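Local coordinates for DCN1-like protein 3 (Homo sapiens, PDB 4GBA), which contributes to the neddylation of cullins by transferring NEDD8 from N-terminally acetylated NEDD8-conjugating E2 enzymes to cullin-RBX complexes, at residues L11-R14 and Y15-E18. Residues are numbered along the deposited sequence; the frame is centred on the assembly and turned at random.
Sequences LFRR and YKDE
Tyr15 lays its ring against the aliphatic part of Arg14 on one face: Arg14 CG stands 3.7 Å from the Tyr15 ring centroid and 18° off the normal, a CH-pi contact. Both side chains run the same way, the guanidinium and ring planes roughly aligned, while the aliphatic CG makes the face contact. With CG anti to its own carbonyl carbon (chi1 -55°), the tyrosine also brings its ring edge to Leu11, whose CD1 lies in the ring plane, 3.6 Å from Tyr15 CE2. The phenol hydroxyl is hydrogen-bonded to Asp34, and the ring meets Phe31 edge-to-face, so the contact is anchored on helix 25-34. In the backbone, Phe12 O accepts two hydrogen bonds, which tie the chain leaving the N-terminal helix 7-13 of this DCUN1 domain back to that helix: from Tyr15 N at 3.1 Å and from Lys16 N at 3.0 Å, the Lys16 bond being the less straight of the two. Lys16 then crosses the Phe12 ring, CB over one face at 4.3 Å from the centroid and CD 3.7 Å from Phe12 CE2. A bend at the last torsion (chi4 -64°) carries Lys16 NZ to a 2.7 Å hydrogen bond with Asp17 O.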
ATOM      1  N   LEU A  11      12.377 -22.821  -4.492  1.00 45.64           N
ATOM      2  CA  LEU A  11      12.304 -21.368  -4.513  1.00 45.58           C
ATOM      3  C   LEU A  11      11.969 -20.833  -3.133  1.00 45.75           C
ATOM      4  O   LEU A  11      12.631 -19.922  -2.638  1.00 47.47           O
ATOM      5  CB  LEU A  11      11.255 -20.897  -5.509  1.00 44.86           C
ATOM      6  CG  LEU A  11      11.223 -19.391  -5.734  1.00 41.59           C
ATOM      7  CD1 LEU A  11      12.574 -18.913  -6.244  1.00 38.82           C
ATOM      8  CD2 LEU A  11      10.114 -19.052  -6.717  1.00 40.24           C
ATOM      9  N   PHE A  12      10.947 -21.406  -2.509  1.00 43.04           N
ATOM     10  CA  PHE A  12      10.593 -21.020  -1.154  1.00 44.29           C
ATOM     11  C   PHE A  12      11.759 -21.207  -0.201  1.00 43.63           C
ATOM     12  O   PHE A  12      12.069 -20.324   0.589  1.00 45.68           O
ATOM     13  CB  PHE A  12       9.376 -21.803  -0.645  1.00 44.09           C
ATOM     14  CG  PHE A  12       8.915 -21.382   0.735  1.00 45.94           C
ATOM     15  CD1 PHE A  12       8.344 -20.130   0.940  1.00 41.18           C
ATOM     16  CD2 PHE A  12       9.055 -22.235   1.823  1.00 43.66           C
ATOM     17  CE1 PHE A  12       7.918 -19.743   2.203  1.00 39.52           C
ATOM     18  CE2 PHE A  12       8.630 -21.850   3.083  1.00 42.04           C
ATOM     19  CZ  PHE A  12       8.060 -20.603   3.272  1.00 39.43           C
ATOM     20  N   ARG A  13      12.397 -22.366  -0.281  1.00 48.61           N
ATOM     21  CA  ARG A  13      13.460 -22.736   0.646  1.00 51.39           C
ATOM     22  C   ARG A  13      14.627 -21.749   0.643  1.00 49.96           C
ATOM     23  O   ARG A  13      15.336 -21.614   1.640  1.00 47.13           O
ATOM     24  CB  ARG A  13      13.970 -24.154   0.345  1.00 53.61           C
ATOM     25  CG  ARG A  13      13.070 -25.274   0.873  1.00 61.16           C
ATOM     26  CD  ARG A  13      13.526 -25.762   2.250  1.00 74.94           C
ATOM     27  NE  ARG A  13      12.432 -26.355   3.025  1.00 83.51           N
ATOM     28  CZ  ARG A  13      12.578 -26.920   4.224  1.00 83.90           C
ATOM     29  NH1 ARG A  13      13.776 -26.986   4.795  1.00 80.46           N
ATOM     30  NH2 ARG A  13      11.523 -27.427   4.852  1.00 83.10           N
ATOM     31  N   ARG A  14      14.833 -21.051  -0.467  1.00 45.97           N
ATOM     32  CA  ARG A  14      16.011 -20.200  -0.533  1.00 46.63           C
ATOM     33  C   ARG A  14      15.832 -18.818   0.087  1.00 46.93           C
ATOM     34  O   ARG A  14      16.816 -18.116   0.287  1.00 44.89           O
ATOM     35  CB  ARG A  14      16.625 -20.152  -1.942  1.00 47.14           C
ATOM     36  CG  ARG A  14      16.046 -19.183  -2.923  1.00 46.40           C
ATOM     37  CD  ARG A  14      16.292 -19.731  -4.335  1.00 49.29           C
ATOM     38  NE  ARG A  14      16.733 -18.732  -5.308  1.00 56.58           N
ATOM     39  CZ  ARG A  14      16.519 -18.810  -6.627  1.00 61.46           C
ATOM     40  NH1 ARG A  14      15.841 -19.837  -7.151  1.00 58.81           N
ATOM     41  NH2 ARG A  14      16.980 -17.851  -7.433  1.00 61.23           N
ATOM     42  N   TYR A  15      14.591 -18.454   0.421  1.00 43.59           N
ATOM     43  CA  TYR A  15      14.306 -17.170   1.052  1.00 39.24           C
ATOM     44  C   TYR A  15      13.751 -17.391   2.452  1.00 43.94           C
ATOM     45  O   TYR A  15      13.710 -16.484   3.281  1.00 38.45           O
ATOM     46  CB  TYR A  15      13.330 -16.362   0.208  1.00 35.41           C
ATOM     47  CG  TYR A  15      13.797 -16.168  -1.214  1.00 39.17           C
ATOM     48  CD1 TYR A  15      14.834 -15.295  -1.504  1.00 35.28           C
ATOM     49  CD2 TYR A  15      13.204 -16.859  -2.275  1.00 38.50           C
ATOM     50  CE1 TYR A  15      15.277 -15.102  -2.798  1.00 35.44           C
ATOM     51  CE2 TYR A  15      13.648 -16.677  -3.587  1.00 37.91           C
ATOM     52  CZ  TYR A  15      14.689 -15.792  -3.836  1.00 39.03           C
ATOM     53  OH  TYR A  15      15.149 -15.576  -5.116  1.00 39.16           O
ATOM     54  N   LYS A  16      13.341 -18.626   2.704  1.00 47.52           N
ATOM     55  CA  LYS A  16      12.725 -19.006   3.967  1.00 48.26           C
ATOM     56  C   LYS A  16      13.640 -18.764   5.172  1.00 48.97           C
ATOM     57  O   LYS A  16      14.862 -18.912   5.087  1.00 47.02           O
ATOM     58  CB  LYS A  16      12.302 -20.475   3.897  1.00 44.52           C
ATOM     59  CG  LYS A  16      11.823 -21.073   5.192  1.00 52.04           C
ATOM     60  CD  LYS A  16      11.650 -22.583   5.053  1.00 56.81           C
ATOM     61  CE  LYS A  16      11.564 -23.255   6.414  1.00 61.54           C
ATOM     62  NZ  LYS A  16      12.827 -23.099   7.196  1.00 56.54           N
ATOM     63  N   ASP A  17      13.021 -18.398   6.291  1.00 50.53           N
ATOM     64  CA  ASP A  17      13.704 -18.231   7.569  1.00 53.64           C
ATOM     65  C   ASP A  17      14.224 -19.569   8.085  1.00 58.68           C
ATOM     66  O   ASP A  17      13.566 -20.599   7.944  1.00 58.71           O
ATOM     67  CB  ASP A  17      12.739 -17.628   8.596  1.00 53.51           C
ATOM     68  CG  ASP A  17      13.441 -17.173   9.857  1.00 56.22           C
ATOM     69  OD1 ASP A  17      14.057 -16.096   9.822  1.00 60.18           O
ATOM     70  OD2 ASP A  17      13.376 -17.884  10.882  1.00 57.87           O
ATOM     71  N   GLU A  18      15.402 -19.549   8.698  1.00 62.42           N
ATOM     72  CA  GLU A  18      15.996 -20.767   9.241  1.00 62.87           C
ATOM     73  C   GLU A  18      15.085 -21.437  10.262  1.00 60.56           C
ATOM     74  O   GLU A  18      15.033 -22.658  10.333  1.00 60.98           O
ATOM     75  CB  GLU A  18      17.353 -20.469   9.884  1.00 67.86           C
ATOM     76  CG  GLU A  18      18.351 -19.744   8.971  1.00 76.73           C
ATOM     77  CD  GLU A  18      18.093 -18.242   8.874  1.00 74.05           C
ATOM     78  OE1 GLU A  18      16.918 -17.831   8.729  1.00 70.02           O
ATOM     79  OE2 GLU A  18      19.076 -17.472   8.952  1.00 79.05           O
TER